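Local coordinates for protein probable oxidoreductase (Pseudomonas aeruginosa, PDB 4B7C) that probably catalyses NADP-dependent oxidation or reduction, as a medium-chain dehydrogenase/reductase with a Rossmann-fold cofactor domain, at residues L130-M135 and Q285-G290; G198-K203 and A209-E214; E205-G210 and G228-T233. One frame throughout, in Å; residues are numbered along the deposited sequence.

Contact 1: L130-M135 and Q285-G290; sequences LGMTGM and QRFPEG
Met-132 brings its thioether obliquely onto the ring of Phe-287, a Met-aromatic contact in which SD stands 4.9 Å from the ring centroid and 52° off the ring normal. The terminal methyl comes with the sulfur: CE of Met-132 lies 3.8 Å from CE2 of Phe-287, and the two side chains cross at about a right angle. Bends at chi2 (-50°) and chi3 fold the methionine so that SD and CE both meet the CE2 and CZ atoms of the ring. Each partner sits at the start of a helix, 132-145 with Gly-131 as its N-cap and 287-299. In this medium-chain dehydrogenase fold the first leads into the Rossmann sheet, and the second follows the last of its parallel strands. The ring meets Met-135 more loosely, CB of Met-135 staying 4.4 Å from CE1 of Phe-287. The third kind of contact is with bare main chain: Met-135 SD rests 3.9 Å from the carbonyl carbon C of Gly-290, where the second helix carries no side chain. Val-280 touches Met-132, Met-135 and Phe-287, while Leu-291 and Met-294 pack on Met-135 from farther along helix 287-299.

Contact 2: G198-K203 and A209-E214; sequences GAIDYK and AGLKRE
Gly-198 begins the contact with its alpha carbon, CA lying 3.6 Å from OE1 of Glu-214. Without a side chain at this point of the strand, the carboxylate can come down close to the backbone, and the same OE1 is held from the neighbouring strand by a salt bridge to Arg-176. Ala-199 turns its methyl away from helix 207-214, and Ile-200 faces the helix again and does most of the touching. The CG1 branch of Ile-200 sits beside the backbone N (chi1 -61°) and reaches the helix backbone with its end. There CD1 of Ile-200 lies 3.4 Å from C of Gly-210 and also touches N of Leu-211. The bare CA of Gly-210 leaves room for the CG2 branch of Ile-200. Strand 198-201 is an outermost strand of the six-stranded parallel Rossmann sheet, and helix 207-214 is part of the crossover from it to strand 219-224; the two short axes run 8.7 Å apart at 169°, close to antiparallel. CD1 of Ile-200 also meets CD2 of Leu-211 at 3.8 Å. CG1 of Ile-200 lies 3.9 Å from CG of Glu-214, the two side chains sliding past each other in opposite directions. The guanidinium of Arg-213 reaches Ile-200 more loosely and obliquely. NE of Arg-213 makes a salt bridge to OE2 of Glu-214 at 3.0 Å, on the anti side and 31° out of the carboxylate plane, and NH1 makes another to Glu-205. The side chain of Asp-201 leads away from the helix: OD1 accepts from the backbone N of Gly-183 and, weakly, from N of Lys-203, while OD2 bonds the side-chain amide of Asn-204.

Contact 3: E205-G210 and G228-T233; sequences EDLAAG and GEILDT
Leu-207 lays one branch, CD2, against Ile-230 and Thr-233, and this is the close-packed part of the contact. With CG anti to the backbone N (chi1 -179°), the leucine extends toward the other helix. There CD2 of Leu-207 lies 4.0 Å from CA of Ile-230 and also touches its CG1. CG of Leu-207 comes 3.9 Å from the methyl CG2 of Thr-233. The side chains of Leu-207 and Thr-233 pass each other in opposite directions. The same rotation of Thr-233 that turns CG2 to the leucine lets OG1 donate to O of Glu-229 at 3.0 Å. The backbone N of Thr-233 reaches that same oxygen from the opposite face of the carbonyl plane. Toward the solvent side the fit slackens: CB of Ala-208 stays 4.4 Å from CG2 of Thr-233, and the exposed Asp-206 spends its carboxylate on its own helix as N-cap, OD2 accepting from N of Ala-209 at 3.0 Å. In the Rossmann domain, both helices lean on strand 176-181, Leu-207 and Ile-230 each touching Ile-180. Leu-207 also meets Ile-200 of strand 198-201, while Leu-231 packs on Phe-222 of strand 219-224 and on Tyr-265 of the second subunit.

Overall arrangement
Contacts 2 and 3 are neighbours, their centres about 8 Å apart, and both use helix 207-214. Contact 2 sets that helix on the edge strand 198-201 of the parallel sheet and is largely buried; contact 3 sets it beside helix 228-235 nearer the surface. Ile-200 and Leu-207 pack together between them, and the Arg-213 to Glu-205 salt bridge ties one to the other. Contact 1 is another buried contact, its centre about 30 Å from that of contact 2, yet its loop along the chain encloses both. Its chemistry is sulfur against ring and backbone, whereas contact 2 mixes aliphatic packing with charged groups. Contact 3 is apolar, leucine against isoleucine and a threonine methyl.

Contact 1: L130-M135 and Q285-G290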
# COMPACT_ATOMS: atom_id res chain seq x y z
N LEU B 130 -2.63 2.01 28.17
CA LEU B 130 -2.74 0.58 28.54
C LEU B 130 -4.05 -0.02 28.02
O LEU B 130 -4.52 -1.06 28.49
CB LEU B 130 -2.65 0.39 30.06
CG LEU B 130 -1.26 0.70 30.64
CD1 LEU B 130 -1.28 0.71 32.19
CD2 LEU B 130 -0.18 -0.23 30.12
N GLY B 131 -4.66 0.67 27.05
CA GLY B 131 -5.85 0.22 26.37
C GLY B 131 -5.65 0.10 24.86
O GLY B 131 -4.53 -0.04 24.37
N MET B 132 -6.74 0.15 24.11
CA MET B 132 -6.72 -0.10 22.68
C MET B 132 -5.97 0.96 21.88
O MET B 132 -5.36 0.66 20.87
CB MET B 132 -8.14 -0.30 22.12
CG MET B 132 -8.79 -1.63 22.52
SD MET B 132 -7.81 -3.11 22.25
CE MET B 132 -6.97 -3.29 23.82
N THR B 133 -6.02 2.22 22.31
CA THR B 133 -5.28 3.27 21.60
C THR B 133 -3.78 3.05 21.74
O THR B 133 -3.03 3.12 20.77
CB THR B 133 -5.65 4.69 22.07
OG1 THR B 133 -5.45 4.80 23.47
CG2 THR B 133 -7.11 5.00 21.73
N GLY B 134 -3.35 2.76 22.97
CA GLY B 134 -1.94 2.50 23.27
C GLY B 134 -1.42 1.25 22.59
O GLY B 134 -0.31 1.24 22.04
N MET B 135 -2.22 0.18 22.61
CA MET B 135 -1.84 -1.07 21.94
C MET B 135 -1.89 -0.94 20.40
O MET B 135 -1.13 -1.58 19.70
CB MET B 135 -2.71 -2.23 22.40
CG MET B 135 -2.44 -2.70 23.83
SD MET B 135 -0.72 -3.13 24.18
CE MET B 135 0.08 -1.55 24.55
N GLN B 285 -3.66 -11.89 21.17
CA GLN B 285 -2.83 -12.90 21.81
C GLN B 285 -1.53 -12.35 22.38
O GLN B 285 -0.91 -12.98 23.23
CB GLN B 285 -2.52 -14.03 20.82
CG GLN B 285 -1.77 -15.24 21.40
CD GLN B 285 -1.61 -16.40 20.43
OE1 GLN B 285 -2.37 -16.56 19.47
NE2 GLN B 285 -0.62 -17.23 20.70
N ARG B 286 -1.11 -11.21 21.87
CA ARG B 286 0.16 -10.60 22.29
C ARG B 286 -0.04 -9.43 23.24
O ARG B 286 0.92 -8.80 23.65
CB ARG B 286 0.96 -10.17 21.06
CG ARG B 286 1.48 -11.36 20.26
CD ARG B 286 1.99 -10.94 18.89
NE ARG B 286 3.17 -10.07 18.98
CZ ARG B 286 3.83 -9.54 17.95
NH1 ARG B 286 3.46 -9.77 16.69
NH2 ARG B 286 4.89 -8.76 18.17
N PHE B 287 -1.29 -9.16 23.62
CA PHE B 287 -1.59 -8.07 24.55
C PHE B 287 -0.80 -8.14 25.87
O PHE B 287 -0.24 -7.14 26.28
CB PHE B 287 -3.09 -7.97 24.86
CG PHE B 287 -3.92 -7.39 23.74
CD1 PHE B 287 -3.34 -6.85 22.59
CD2 PHE B 287 -5.31 -7.37 23.85
CE1 PHE B 287 -4.13 -6.31 21.58
CE2 PHE B 287 -6.10 -6.83 22.85
CZ PHE B 287 -5.51 -6.30 21.71
N PRO B 288 -0.73 -9.31 26.51
CA PRO B 288 0.01 -9.36 27.78
C PRO B 288 1.45 -8.86 27.72
O PRO B 288 1.86 -8.09 28.59
CB PRO B 288 -0.03 -10.84 28.16
CG PRO B 288 -1.28 -11.34 27.52
CD PRO B 288 -1.33 -10.62 26.19
N GLU B 289 2.20 -9.25 26.70
CA GLU B 289 3.60 -8.79 26.59
C GLU B 289 3.66 -7.31 26.22
O GLU B 289 4.50 -6.58 26.73
CB GLU B 289 4.48 -9.63 25.66
CG GLU B 289 3.88 -10.03 24.36
CD GLU B 289 3.50 -11.48 24.63
OE1 GLU B 289 2.44 -11.77 25.21
OE2 GLU B 289 4.39 -12.35 24.46
N GLY B 290 2.74 -6.87 25.38
CA GLY B 290 2.65 -5.47 24.99
C GLY B 290 2.28 -4.55 26.16
O GLY B 290 2.93 -3.52 26.38

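Contact 2: G198-K203 and A209-E214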
# COMPACT_ATOMS: atom_id res chain seq x y z
N GLY B 198 10.31 17.19 16.34
CA GLY B 198 9.66 18.29 15.67
C GLY B 198 8.17 18.10 15.55
O GLY B 198 7.66 16.99 15.70
N ALA B 199 7.47 19.18 15.25
CA ALA B 199 6.03 19.16 15.08
C ALA B 199 5.64 20.17 14.03
O ALA B 199 6.07 21.32 14.09
CB ALA B 199 5.32 19.47 16.38
N ILE B 200 4.81 19.75 13.08
CA ILE B 200 4.37 20.63 12.01
C ILE B 200 2.91 20.98 12.21
O ILE B 200 2.06 20.09 12.26
CB ILE B 200 4.56 19.99 10.62
CG1 ILE B 200 6.05 19.69 10.36
CG2 ILE B 200 4.02 20.92 9.54
CD1 ILE B 200 6.28 18.66 9.27
N ASP B 201 2.64 22.28 12.30
CA ASP B 201 1.27 22.78 12.45
C ASP B 201 0.67 23.00 11.08
O ASP B 201 0.80 24.07 10.50
CB ASP B 201 1.25 24.08 13.26
CG ASP B 201 -0.16 24.59 13.55
OD1 ASP B 201 -1.15 24.00 13.06
OD2 ASP B 201 -0.28 25.59 14.29
N TYR B 202 -0.03 21.99 10.58
CA TYR B 202 -0.55 22.02 9.20
C TYR B 202 -1.63 23.08 8.98
O TYR B 202 -1.88 23.50 7.85
CB TYR B 202 -1.05 20.64 8.75
CG TYR B 202 -2.36 20.19 9.38
CD1 TYR B 202 -2.37 19.52 10.60
CD2 TYR B 202 -3.57 20.41 8.74
CE1 TYR B 202 -3.55 19.10 11.17
CE2 TYR B 202 -4.77 19.99 9.31
CZ TYR B 202 -4.75 19.34 10.53
OH TYR B 202 -5.92 18.92 11.10
N LYS B 203 -2.26 23.52 10.07
CA LYS B 203 -3.29 24.57 9.97
C LYS B 203 -2.72 25.97 9.85
O LYS B 203 -3.39 26.86 9.33
CB LYS B 203 -4.22 24.53 11.18
CG LYS B 203 -5.27 23.45 11.10
CD LYS B 203 -6.33 23.61 12.16
CE LYS B 203 -7.42 22.57 11.99
NZ LYS B 203 -8.58 22.77 12.89
N ALA B 209 6.50 22.44 3.14
CA ALA B 209 7.61 23.25 3.67
C ALA B 209 8.07 22.73 5.04
O ALA B 209 9.27 22.60 5.31
CB ALA B 209 7.19 24.72 3.79
N GLY B 210 7.09 22.42 5.88
CA GLY B 210 7.38 21.85 7.20
C GLY B 210 8.14 20.53 7.09
O GLY B 210 9.12 20.31 7.80
N LEU B 211 7.69 19.67 6.18
CA LEU B 211 8.33 18.37 5.96
C LEU B 211 9.76 18.52 5.44
O LEU B 211 10.66 17.78 5.85
CB LEU B 211 7.51 17.50 4.99
CG LEU B 211 6.18 16.98 5.53
CD1 LEU B 211 5.33 16.41 4.41
CD2 LEU B 211 6.45 15.93 6.60
N LYS B 212 9.95 19.49 4.54
CA LYS B 212 11.28 19.83 4.00
C LYS B 212 12.23 20.19 5.12
O LYS B 212 13.36 19.72 5.16
CB LYS B 212 11.19 20.99 3.00
CG LYS B 212 12.50 21.52 2.43
CD LYS B 212 12.26 22.78 1.56
CE LYS B 212 12.30 24.06 2.37
NZ LYS B 212 11.61 25.18 1.67
N ARG B 213 11.75 21.02 6.03
CA ARG B 213 12.56 21.46 7.17
C ARG B 213 12.82 20.32 8.16
O ARG B 213 13.96 20.09 8.57
CB ARG B 213 11.87 22.61 7.88
CG ARG B 213 12.60 23.08 9.13
CD ARG B 213 11.85 24.17 9.88
NE ARG B 213 10.63 23.67 10.52
CZ ARG B 213 9.39 23.90 10.10
NH1 ARG B 213 9.15 24.63 9.01
NH2 ARG B 213 8.36 23.40 10.77
N GLU B 214 11.75 19.63 8.54
CA GLU B 214 11.82 18.64 9.63
C GLU B 214 12.33 17.26 9.21
O GLU B 214 12.81 16.51 10.06
CB GLU B 214 10.45 18.48 10.29
CG GLU B 214 9.93 19.74 10.99
CD GLU B 214 10.79 20.19 12.16
OE1 GLU B 214 11.50 19.35 12.77
OE2 GLU B 214 10.75 21.40 12.47

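Contact 3: E205-G210 and G228-T233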
# COMPACT_ATOMS: atom_id res chain seq x y z
N GLU B 205 0.75 26.49 8.85
CA GLU B 205 2.01 26.38 8.13
C GLU B 205 1.86 25.40 6.97
O GLU B 205 1.10 24.45 7.06
CB GLU B 205 3.10 25.95 9.11
CG GLU B 205 4.39 25.51 8.47
CD GLU B 205 5.36 24.94 9.49
OE1 GLU B 205 4.96 24.50 10.59
OE2 GLU B 205 6.56 24.94 9.19
N ASP B 206 2.57 25.66 5.87
CA ASP B 206 2.52 24.75 4.72
C ASP B 206 3.19 23.42 5.08
O ASP B 206 4.35 23.39 5.50
CB ASP B 206 3.19 25.36 3.49
CG ASP B 206 3.16 24.41 2.28
OD1 ASP B 206 2.07 24.17 1.72
OD2 ASP B 206 4.25 23.92 1.90
N LEU B 207 2.45 22.32 4.90
CA LEU B 207 2.93 20.99 5.30
C LEU B 207 4.20 20.57 4.56
O LEU B 207 5.16 20.12 5.18
CB LEU B 207 1.83 19.93 5.09
CG LEU B 207 2.24 18.50 5.50
CD1 LEU B 207 3.01 18.39 6.82
CD2 LEU B 207 1.00 17.61 5.55
N ALA B 208 4.20 20.74 3.24
CA ALA B 208 5.37 20.42 2.41
C ALA B 208 6.64 21.14 2.88
O ALA B 208 7.71 20.54 3.00
CB ALA B 208 5.10 20.74 0.95
N ALA B 209 6.50 22.44 3.14
CA ALA B 209 7.61 23.25 3.67
C ALA B 209 8.07 22.73 5.04
O ALA B 209 9.27 22.60 5.31
CB ALA B 209 7.19 24.72 3.79
N GLY B 210 7.09 22.42 5.88
CA GLY B 210 7.38 21.85 7.20
C GLY B 210 8.14 20.53 7.09
O GLY B 210 9.12 20.31 7.80
N GLY B 228 -6.42 11.45 4.08
CA GLY B 228 -6.71 12.65 3.31
C GLY B 228 -5.48 13.32 2.72
O GLY B 228 -4.52 12.66 2.30
N GLU B 229 -5.52 14.65 2.70
CA GLU B 229 -4.48 15.46 2.05
C GLU B 229 -3.14 15.35 2.77
O GLU B 229 -2.08 15.41 2.14
CB GLU B 229 -4.93 16.92 1.99
CG GLU B 229 -4.05 17.82 1.13
CD GLU B 229 -4.49 19.28 1.15
OE1 GLU B 229 -5.63 19.57 1.58
OE2 GLU B 229 -3.67 20.14 0.75
N ILE B 230 -3.19 15.17 4.08
CA ILE B 230 -1.97 14.98 4.85
C ILE B 230 -1.20 13.74 4.38
O ILE B 230 0.01 13.78 4.15
CB ILE B 230 -2.26 14.89 6.37
CG1 ILE B 230 -2.64 16.27 6.91
CG2 ILE B 230 -1.03 14.38 7.10
CD1 ILE B 230 -3.14 16.27 8.34
N LEU B 231 -1.91 12.63 4.22
CA LEU B 231 -1.32 11.39 3.71
C LEU B 231 -0.73 11.61 2.32
O LEU B 231 0.41 11.22 2.03
CB LEU B 231 -2.37 10.27 3.66
CG LEU B 231 -2.02 9.02 2.84
CD1 LEU B 231 -0.79 8.34 3.37
CD2 LEU B 231 -3.23 8.09 2.83
N ASP B 232 -1.51 12.26 1.47
CA ASP B 232 -1.10 12.48 0.08
C ASP B 232 0.17 13.32 -0.01
O ASP B 232 1.04 13.05 -0.83
CB ASP B 232 -2.23 13.15 -0.71
CG ASP B 232 -2.33 12.64 -2.14
OD1 ASP B 232 -1.54 11.74 -2.53
OD2 ASP B 232 -3.20 13.14 -2.89
N THR B 233 0.28 14.32 0.86
CA THR B 233 1.47 15.17 0.91
C THR B 233 2.67 14.43 1.48
O THR B 233 3.80 14.57 1.00
CB THR B 233 1.22 16.45 1.75
OG1 THR B 233 0.12 17.17 1.19
CG2 THR B 233 2.45 17.36 1.74